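Local structure of putative O-GlcNAcase nagJ (Clostridium perfringens, 6PV5) at residues 301-306 with 312-317; 320-325 with 366-371. The protein probably removes N-acetylhexosamine residues from glycoconjugates as a family 84 glycoside hydrolase, this chain comprising the catalytic part of a longer protein. All blocks are in the same frame, centred on the assembly; numbering follows the deposited sequence. Where two conformers were deposited one is given.

Contact 1. Residues 301-306 with 312-317; sequences ILWDDI and VQQAEV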
ATOM      1  N   ILE A 301      14.167 -15.394   1.340  0.66 31.67           N
ATOM      2  CA  ILE A 301      15.166 -15.717   0.342  0.66 33.19           C
ATOM      3  C   ILE A 301      14.466 -15.694  -1.015  0.66 36.95           C
ATOM      4  O   ILE A 301      13.485 -16.411  -1.220  0.66 37.53           O
ATOM      5  CB  ILE A 301      15.827 -17.084   0.626  0.66 34.16           C
ATOM      6  CG1 ILE A 301      16.350 -17.193   2.061  0.66 34.25           C
ATOM      7  CG2 ILE A 301      16.912 -17.363  -0.400  0.66 32.25           C
ATOM      8  CD1 ILE A 301      17.024 -18.513   2.372  0.66 34.51           C
ATOM      9  N   LEU A 302      15.000 -14.880  -1.929  1.00 36.67           N
ATOM     10  CA  LEU A 302      14.348 -14.585  -3.201  1.00 38.52           C
ATOM     11  C   LEU A 302      15.095 -15.299  -4.325  1.00 38.66           C
ATOM     12  O   LEU A 302      16.321 -15.270  -4.340  1.00 40.48           O
ATOM     13  CB  LEU A 302      14.423 -13.062  -3.387  1.00 34.18           C
ATOM     14  CG  LEU A 302      13.271 -12.200  -2.849  1.00 39.20           C
ATOM     15  CD1 LEU A 302      12.608 -12.698  -1.574  1.00 34.47           C
ATOM     16  CD2 LEU A 302      13.654 -10.732  -2.720  1.00 38.09           C
ATOM     17  N   TRP A 303      14.363 -15.925  -5.269  1.00 37.67           N
ATOM     18  CA  TRP A 303      14.986 -16.402  -6.501  1.00 36.67           C
ATOM     19  C   TRP A 303      14.467 -15.662  -7.737  1.00 37.47           C
ATOM     20  O   TRP A 303      14.662 -16.118  -8.857  1.00 37.85           O
ATOM     21  CB  TRP A 303      14.812 -17.918  -6.669  1.00 36.13           C
ATOM     22  CG  TRP A 303      15.168 -18.706  -5.444  1.00 37.24           C
ATOM     23  CD1 TRP A 303      14.308 -19.163  -4.486  1.00 35.61           C
ATOM     24  CD2 TRP A 303      16.488 -19.088  -5.020  1.00 36.00           C
ATOM     25  NE1 TRP A 303      14.999 -19.822  -3.507  1.00 37.72           N
ATOM     26  CE2 TRP A 303      16.337 -19.804  -3.811  1.00 37.67           C
ATOM     27  CE3 TRP A 303      17.775 -18.928  -5.555  1.00 37.76           C
ATOM     28  CZ2 TRP A 303      17.427 -20.347  -3.128  1.00 33.74           C
ATOM     29  CZ3 TRP A 303      18.856 -19.451  -4.872  1.00 37.09           C
ATOM     30  CH2 TRP A 303      18.675 -20.149  -3.677  1.00 35.97           C
ATOM     31  N   ASP A 304      13.766 -14.544  -7.548  1.00 41.31           N
ATOM     32  CA  ASP A 304      13.225 -13.834  -8.698  1.00 47.08           C
ATOM     33  C   ASP A 304      14.372 -13.292  -9.545  1.00 55.71           C
ATOM     34  O   ASP A 304      15.366 -12.789  -9.022  1.00 58.95           O
ATOM     35  CB  ASP A 304      12.265 -12.707  -8.305  1.00 44.17           C
ATOM     36  CG  ASP A 304      12.899 -11.597  -7.477  1.00 49.75           C
ATOM     37  OD1 ASP A 304      13.508 -11.913  -6.439  1.00 46.39           O
ATOM     38  OD2 ASP A 304      12.768 -10.420  -7.867  1.00 51.78           O
ATOM     39  N   ASP A 305      14.215 -13.402 -10.867  1.00 58.49           N
ATOM     40  CA  ASP A 305      15.119 -12.737 -11.791  1.00 67.31           C
ATOM     41  C   ASP A 305      16.568 -13.199 -11.566  1.00 59.39           C
ATOM     42  O   ASP A 305      17.433 -12.381 -11.270  1.00 49.50           O
ATOM     43  CB  ASP A 305      14.960 -11.206 -11.728  1.00 71.69           C
ATOM     44  CG  ASP A 305      13.546 -10.656 -11.901  1.00 83.03           C
ATOM     45  OD1 ASP A 305      12.870 -10.997 -12.916  1.00 74.65           O
ATOM     46  OD2 ASP A 305      13.137  -9.848 -11.033  1.00 88.85           O
ATOM     47  N   ILE A 306      16.818 -14.508 -11.726  1.00 54.72           N
ATOM     48  CA  ILE A 306      18.164 -15.051 -11.826  1.00 55.88           C
ATOM     49  C   ILE A 306      18.247 -16.067 -12.966  1.00 61.59           C
ATOM     50  O   ILE A 306      17.303 -16.229 -13.749  1.00 54.02           O
ATOM     51  CB  ILE A 306      18.633 -15.682 -10.501  1.00 57.87           C
ATOM     52  CG1 ILE A 306      17.670 -16.773 -10.019  1.00 52.21           C
ATOM     53  CG2 ILE A 306      18.882 -14.606  -9.451  1.00 54.89           C
ATOM     54  CD1 ILE A 306      18.320 -17.863  -9.207  1.00 53.50           C
ATOM     55  N   VAL A 312      14.525 -27.966  -7.617  1.00 40.76           N
ATOM     56  CA  VAL A 312      14.761 -28.897  -6.518  1.00 40.81           C
ATOM     57  C   VAL A 312      15.812 -28.294  -5.582  1.00 36.97           C
ATOM     58  O   VAL A 312      15.569 -28.157  -4.390  1.00 37.17           O
ATOM     59  CB  VAL A 312      15.115 -30.320  -7.009  1.00 44.90           C
ATOM     60  CG1 VAL A 312      15.575 -31.235  -5.865  1.00 41.08           C
ATOM     61  CG2 VAL A 312      13.938 -30.963  -7.736  1.00 39.36           C
ATOM     62  N   GLN A 313      16.934 -27.842  -6.152  1.00 39.80           N
ATOM     63  CA  GLN A 313      18.061 -27.304  -5.398  1.00 42.96           C
ATOM     64  C   GLN A 313      17.672 -26.032  -4.651  1.00 46.11           C
ATOM     65  O   GLN A 313      18.069 -25.851  -3.496  1.00 48.39           O
ATOM     66  CB  GLN A 313      19.270 -27.090  -6.313  1.00 45.63           C
ATOM     67  CG  GLN A 313      19.817 -28.402  -6.861  1.00 47.35           C
ATOM     68  CD  GLN A 313      20.878 -28.289  -7.929  1.00 52.77           C
ATOM     69  OE1 GLN A 313      20.751 -27.546  -8.899  1.00 60.30           O
ATOM     70  NE2 GLN A 313      21.932 -29.070  -7.779  1.00 53.66           N
ATOM     71  N   GLN A 314      16.871 -25.165  -5.293  1.00 41.02           N
ATOM     72  CA  GLN A 314      16.453 -23.930  -4.637  1.00 37.70           C
ATOM     73  C   GLN A 314      15.532 -24.241  -3.455  1.00 36.97           C
ATOM     74  O   GLN A 314      15.643 -23.629  -2.394  1.00 34.70           O
ATOM     75  CB  GLN A 314      15.785 -22.954  -5.616  1.00 37.92           C
ATOM     76  CG  GLN A 314      16.700 -22.473  -6.741  1.00 37.73           C
ATOM     77  CD  GLN A 314      15.964 -21.692  -7.805  1.00 41.02           C
ATOM     78  OE1 GLN A 314      14.790 -21.347  -7.667  1.00 39.55           O
ATOM     79  NE2 GLN A 314      16.670 -21.367  -8.877  1.00 39.33           N
ATOM     80  N   ALA A 315      14.595 -25.175  -3.654  1.00 35.61           N
ATOM     81  CA  ALA A 315      13.664 -25.520  -2.598  1.00 34.32           C
ATOM     82  C   ALA A 315      14.423 -26.180  -1.449  1.00 35.20           C
ATOM     83  O   ALA A 315      14.107 -25.945  -0.279  1.00 36.53           O
ATOM     84  CB  ALA A 315      12.574 -26.410  -3.135  1.00 31.83           C
ATOM     85  N   GLU A 316      15.430 -26.989  -1.794  1.00 34.74           N
ATOM     86  CA  GLU A 316      16.202 -27.682  -0.770  1.00 42.98           C
ATOM     87  C   GLU A 316      16.978 -26.696   0.103  1.00 39.34           C
ATOM     88  O   GLU A 316      16.943 -26.826   1.328  1.00 41.59           O
ATOM     89  CB  GLU A 316      17.071 -28.795  -1.362  1.00 44.17           C
ATOM     90  CG  GLU A 316      16.243 -30.011  -1.726  1.00 51.80           C
ATOM     91  CD  GLU A 316      17.021 -31.126  -2.400  1.00 66.43           C
ATOM     92  OE1 GLU A 316      18.228 -30.915  -2.691  1.00 68.96           O
ATOM     93  OE2 GLU A 316      16.417 -32.209  -2.628  1.00 70.61           O
ATOM     94  N   VAL A 317      17.638 -25.705  -0.526  1.00 40.79           N
ATOM     95  CA  VAL A 317      18.325 -24.644   0.204  1.00 39.76           C
ATOM     96  C   VAL A 317      17.343 -24.005   1.176  1.00 38.61           C
ATOM     97  O   VAL A 317      17.682 -23.815   2.340  1.00 40.09           O
ATOM     98  CB  VAL A 317      18.979 -23.599  -0.726  1.00 45.06           C
ATOM     99  CG1 VAL A 317      19.209 -22.260  -0.033  1.00 43.67           C
ATOM    100  CG2 VAL A 317      20.264 -24.119  -1.352  1.00 40.30           C
TER

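Contact 2. Residues 320-325 with 366-371; sequences RFNKEF and KDIEVM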
ATOM      1  N   ARG A 320      16.310 -26.536   4.128  1.00 32.33           N
ATOM      2  CA  ARG A 320      17.424 -26.622   5.056  1.00 34.88           C
ATOM      3  C   ARG A 320      17.499 -25.364   5.916  1.00 40.19           C
ATOM      4  O   ARG A 320      17.634 -25.469   7.137  1.00 38.97           O
ATOM      5  CB  ARG A 320      18.727 -26.873   4.303  1.00 36.48           C
ATOM      6  CG  ARG A 320      19.785 -27.578   5.147  1.00 37.74           C
ATOM      7  CD  ARG A 320      21.092 -27.680   4.386  1.00 39.62           C
ATOM      8  NE  ARG A 320      22.215 -27.825   5.303  1.00 41.81           N
ATOM      9  CZ  ARG A 320      23.475 -27.939   4.913  1.00 43.64           C
ATOM     10  NH1 ARG A 320      23.772 -27.943   3.627  1.00 44.02           N
ATOM     11  NH2 ARG A 320      24.444 -28.050   5.804  1.00 48.21           N
ATOM     12  N   PHE A 321      17.370 -24.181   5.284  1.00 36.02           N
ATOM     13  CA  PHE A 321      17.458 -22.928   6.010  1.00 33.87           C
ATOM     14  C   PHE A 321      16.323 -22.853   7.021  1.00 37.11           C
ATOM     15  O   PHE A 321      16.515 -22.396   8.151  1.00 37.89           O
ATOM     16  CB  PHE A 321      17.463 -21.717   5.065  1.00 37.69           C
ATOM     17  CG  PHE A 321      17.646 -20.388   5.762  1.00 36.21           C
ATOM     18  CD1 PHE A 321      18.908 -19.846   5.935  1.00 36.36           C
ATOM     19  CD2 PHE A 321      16.556 -19.690   6.262  1.00 36.13           C
ATOM     20  CE1 PHE A 321      19.074 -18.621   6.573  1.00 35.91           C
ATOM     21  CE2 PHE A 321      16.723 -18.472   6.906  1.00 41.17           C
ATOM     22  CZ  PHE A 321      17.983 -17.937   7.063  1.00 36.57           C
ATOM     23  N   ASN A 322      15.135 -23.284   6.583  1.00 37.90           N
ATOM     24  CA  ASN A 322      13.941 -23.281   7.409  1.00 38.50           C
ATOM     25  C   ASN A 322      14.147 -24.215   8.609  1.00 45.94           C
ATOM     26  O   ASN A 322      13.720 -23.913   9.727  1.00 43.00           O
ATOM     27  CB  ASN A 322      12.753 -23.738   6.562  1.00 35.58           C
ATOM     28  CG  ASN A 322      11.415 -23.585   7.238  1.00 35.63           C
ATOM     29  OD1 ASN A 322      11.085 -22.520   7.759  1.00 41.08           O
ATOM     30  ND2 ASN A 322      10.603 -24.621   7.168  1.00 37.30           N
ATOM     31  N   LYS A 323      14.807 -25.357   8.350  1.00 46.63           N
ATOM     32  CA  LYS A 323      14.998 -26.407   9.338  1.00 49.26           C
ATOM     33  C   LYS A 323      16.116 -26.014  10.310  1.00 45.83           C
ATOM     34  O   LYS A 323      15.926 -26.072  11.518  1.00 40.97           O
ATOM     35  CB  LYS A 323      15.279 -27.745   8.639  1.00 49.64           C
ATOM     36  CG  LYS A 323      15.330 -28.957   9.564  1.00 61.66           C
ATOM     37  CD  LYS A 323      15.703 -30.250   8.854  1.00 70.11           C
ATOM     38  CE  LYS A 323      15.832 -31.444   9.780  1.00 73.98           C
ATOM     39  NZ  LYS A 323      17.043 -31.363  10.635  1.00 69.58           N
ATOM     40  N   GLU A 324      17.266 -25.598   9.767  1.00 42.12           N
ATOM     41  CA  GLU A 324      18.502 -25.459  10.523  1.00 42.44           C
ATOM     42  C   GLU A 324      18.698 -24.039  11.070  1.00 46.94           C
ATOM     43  O   GLU A 324      19.618 -23.821  11.861  1.00 48.37           O
ATOM     44  CB  GLU A 324      19.693 -25.954   9.700  1.00 39.96           C
ATOM     45  CG  GLU A 324      19.520 -27.380   9.202  1.00 41.30           C
ATOM     46  CD  GLU A 324      20.693 -28.023   8.479  1.00 43.93           C
ATOM     47  OE1 GLU A 324      21.650 -27.312   8.113  1.00 42.95           O
ATOM     48  OE2 GLU A 324      20.636 -29.248   8.258  1.00 46.11           O
ATOM     49  N   PHE A 325      17.826 -23.086  10.682  1.00 45.00           N
ATOM     50  CA  PHE A 325      17.878 -21.713  11.177  1.00 38.68           C
ATOM     51  C   PHE A 325      16.512 -21.289  11.714  1.00 41.06           C
ATOM     52  O   PHE A 325      16.364 -21.062  12.911  1.00 43.21           O
ATOM     53  CB  PHE A 325      18.484 -20.733  10.158  1.00 40.81           C
ATOM     54  CG  PHE A 325      18.582 -19.316  10.679  1.00 41.83           C
ATOM     55  CD1 PHE A 325      19.727 -18.874  11.330  1.00 39.95           C
ATOM     56  CD2 PHE A 325      17.494 -18.452  10.608  1.00 39.31           C
ATOM     57  CE1 PHE A 325      19.792 -17.593  11.860  1.00 43.80           C
ATOM     58  CE2 PHE A 325      17.556 -17.174  11.147  1.00 40.83           C
ATOM     59  CZ  PHE A 325      18.712 -16.740  11.760  1.00 41.44           C
ATOM     60  N   LYS A 366       5.669 -26.800   3.361  1.00 35.66           N
ATOM     61  CA  LYS A 366       4.379 -26.130   3.297  1.00 38.67           C
ATOM     62  C   LYS A 366       4.283 -24.901   4.201  1.00 43.33           C
ATOM     63  O   LYS A 366       3.413 -24.046   3.990  1.00 45.62           O
ATOM     64  CB  LYS A 366       3.220 -27.101   3.539  1.00 42.32           C
ATOM     65  CG  LYS A 366       2.979 -28.110   2.417  1.00 47.67           C
ATOM     66  CD  LYS A 366       1.552 -28.634   2.364  1.00 56.42           C
ATOM     67  CE  LYS A 366       1.409 -30.063   1.868  1.00 57.77           C
ATOM     68  NZ  LYS A 366       2.266 -30.348   0.689  1.00 65.78           N
ATOM     69  N   ASP A 367       5.157 -24.794   5.207  1.00 42.35           N
ATOM     70  CA  ASP A 367       5.059 -23.665   6.119  1.00 40.47           C
ATOM     71  C   ASP A 367       5.943 -22.503   5.646  1.00 39.63           C
ATOM     72  O   ASP A 367       6.040 -21.482   6.329  1.00 44.09           O
ATOM     73  CB  ASP A 367       5.276 -24.105   7.573  1.00 42.54           C
ATOM     74  CG  ASP A 367       6.676 -24.608   7.875  1.00 49.40           C
ATOM     75  OD1 ASP A 367       7.490 -24.744   6.916  1.00 51.01           O
ATOM     76  OD2 ASP A 367       6.951 -24.866   9.070  1.00 54.53           O
ATOM     77  N   ILE A 368       6.598 -22.667   4.483  1.00 36.94           N
ATOM     78  CA  ILE A 368       7.333 -21.579   3.855  1.00 36.85           C
ATOM     79  C   ILE A 368       6.361 -20.787   2.983  1.00 36.43           C
ATOM     80  O   ILE A 368       5.634 -21.377   2.197  1.00 35.18           O
ATOM     81  CB  ILE A 368       8.532 -22.101   3.045  1.00 33.47           C
ATOM     82  CG1 ILE A 368       9.566 -22.792   3.945  1.00 30.83           C
ATOM     83  CG2 ILE A 368       9.142 -20.973   2.213  1.00 33.45           C
ATOM     84  CD1 ILE A 368      10.631 -23.583   3.189  1.00 27.10           C
ATOM     85  N   GLU A 369       6.373 -19.453   3.130  1.00 38.56           N
ATOM     86  CA  GLU A 369       5.477 -18.552   2.421  1.00 34.59           C
ATOM     87  C   GLU A 369       6.047 -18.300   1.030  1.00 31.77           C
ATOM     88  O   GLU A 369       7.263 -18.219   0.881  1.00 30.04           O
ATOM     89  CB  GLU A 369       5.297 -17.262   3.224  1.00 36.69           C
ATOM     90  CG  GLU A 369       4.940 -17.516   4.686  1.00 40.76           C
ATOM     91  CD  GLU A 369       3.496 -17.943   4.920  1.00 45.65           C
ATOM     92  OE1 GLU A 369       2.792 -18.262   3.927  1.00 42.91           O
ATOM     93  OE2 GLU A 369       3.062 -17.940   6.091  1.00 48.96           O
ATOM     94  N   VAL A 370       5.154 -18.238   0.025  1.00 30.24           N
ATOM     95  CA  VAL A 370       5.525 -18.072  -1.375  1.00 29.63           C
ATOM     96  C   VAL A 370       4.742 -16.905  -1.978  1.00 28.91           C
ATOM     97  O   VAL A 370       3.510 -16.884  -1.929  1.00 27.46           O
ATOM     98  CB  VAL A 370       5.324 -19.353  -2.207  1.00 29.01           C
ATOM     99  CG1 VAL A 370       5.781 -19.173  -3.649  1.00 27.70           C
ATOM    100  CG2 VAL A 370       6.086 -20.529  -1.609  1.00 31.69           C
ATOM    101  N   MET A 371       5.497 -15.969  -2.578  1.00 27.75           N
ATOM    102  CA  MET A 371       4.967 -14.763  -3.205  1.00 28.30           C
ATOM    103  C   MET A 371       4.831 -15.000  -4.705  1.00 26.83           C
ATOM    104  O   MET A 371       5.652 -15.673  -5.322  1.00 24.98           O
ATOM    105  CB  MET A 371       5.880 -13.552  -2.942  1.00 28.29           C
ATOM    106  CG  MET A 371       5.869 -13.153  -1.460  1.00 29.55           C
ATOM    107  SD  MET A 371       6.845 -11.666  -1.009  1.00 35.54           S
ATOM    108  CE  MET A 371       8.521 -12.124  -1.440  1.00 28.26           C
TER
HETATM  109  O   HOH W   1       8.780 -21.023   7.571  1.00 40.16           O

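Contact 1. Residues 301-306 with 312-317
Trp303, where the chain runs on from barrel strand 298-302, lies with its CA 7.9 Å from that of Gln314 in helix 311-326, and no hydrogen bond joins 301-306 to 312-317. The indole is turned so that one face meets the Gln314 side chain. CG of Gln314 stands 3.8 Å from the centroid of the six-membered ring and only 12° off its normal, a CH-pi contact, while CB lies over the middle of the indole. Beyond CG the glutamine runs extended (chi2 171°), back across the ring toward the tryptophan backbone, and this carries its amide past the rim of the indole, still above the ring plane, near CG and CB of Trp303. Amide and indole planes are nearly parallel, and OE1 of Gln314 comes to rest 3.5 Å from CG of Trp303. Both polar atoms of the amide are engaged: NE2 is hydrogen-bonded to Asn308 OD1 and OE1 to Tyr356 OH, which should fix the rotation of the amide at the indole rim. Ile306 approaches the same amide from the opposite direction, its CD1 3.9 Å from Gln314 NE2. Three residues on, CG1 of Val317 touches the indole edge at CZ2 of Trp303 (4.1 Å), close to the ring plane. Asp305, the predicted proton donor, sits on the same loop that leaves the strand, and its OD1 is hydrogen-bonded to Tyr342 OH. The contact thus closes the first half of a beta-alpha-beta unit of the catalytic barrel: the Trp303 ring packs against the helix, Thr337 and Leu318 also touch its side chain, and helix 355-363 packs against Ala315.

Contact 2. Residues 320-325 with 366-371
Asn322 of helix 311-326 reaches across to Asp367 and Ile368, where the chain enters barrel strand 369-372; the closest CA atoms, those of Asn322 and Ile368, are 7.7 Å apart. On the buried side the isoleucine slides past the asparagine: its CG1 lies 3.8 Å from Asn322 ND2, and its CD1 is 4.0 Å from Asn322 CB. With CG anti to the backbone N (chi1 -171°), the amide of Asn322 projects toward 366-371. Its ND2 donates to Asp367 OD1 at 3.1 Å, a bent bond of 141° that arrives on the syn side of the carboxylate. The two flat groups stand almost perpendicular, 85° apart. The looser part is polar: Asp367 is exposed, and a water bridges the segments, donating to Asn322 OD1 at 2.8 Å and to the backbone O of Asp367 at 3.0 Å. Asn322 ND2 also bonds Asp365 OD2, so one amide nitrogen serves two carboxylates while its oxygen takes the water. The buried amide therefore has partners at both ends, and its NH2 group probably eases the repulsion between the neighbouring acids of the turn leading into the strand.

In the fold
Contacts 1 and 2 lie on successive parts of helix 311-326, their centres about 11 Å apart, and both tie this helix to the parallel eight-stranded barrel. Contact 1 binds it to its own preceding strand, 298-302, by stacking and apolar touching alone; contact 2 joins it to the entry of strand 369-372, two places along in the barrel order, through an amide, a carboxylate and a water. They meet where Leu302 CD1 packs on Met371 CE at 4.1 Å. Contact 1, near the loop carrying the predicted proton donor, is partly buried, with Trp303 and Gln314 buried and no exposed residue touching; contact 2, away from that site, is buried apart from its exposed aspartate.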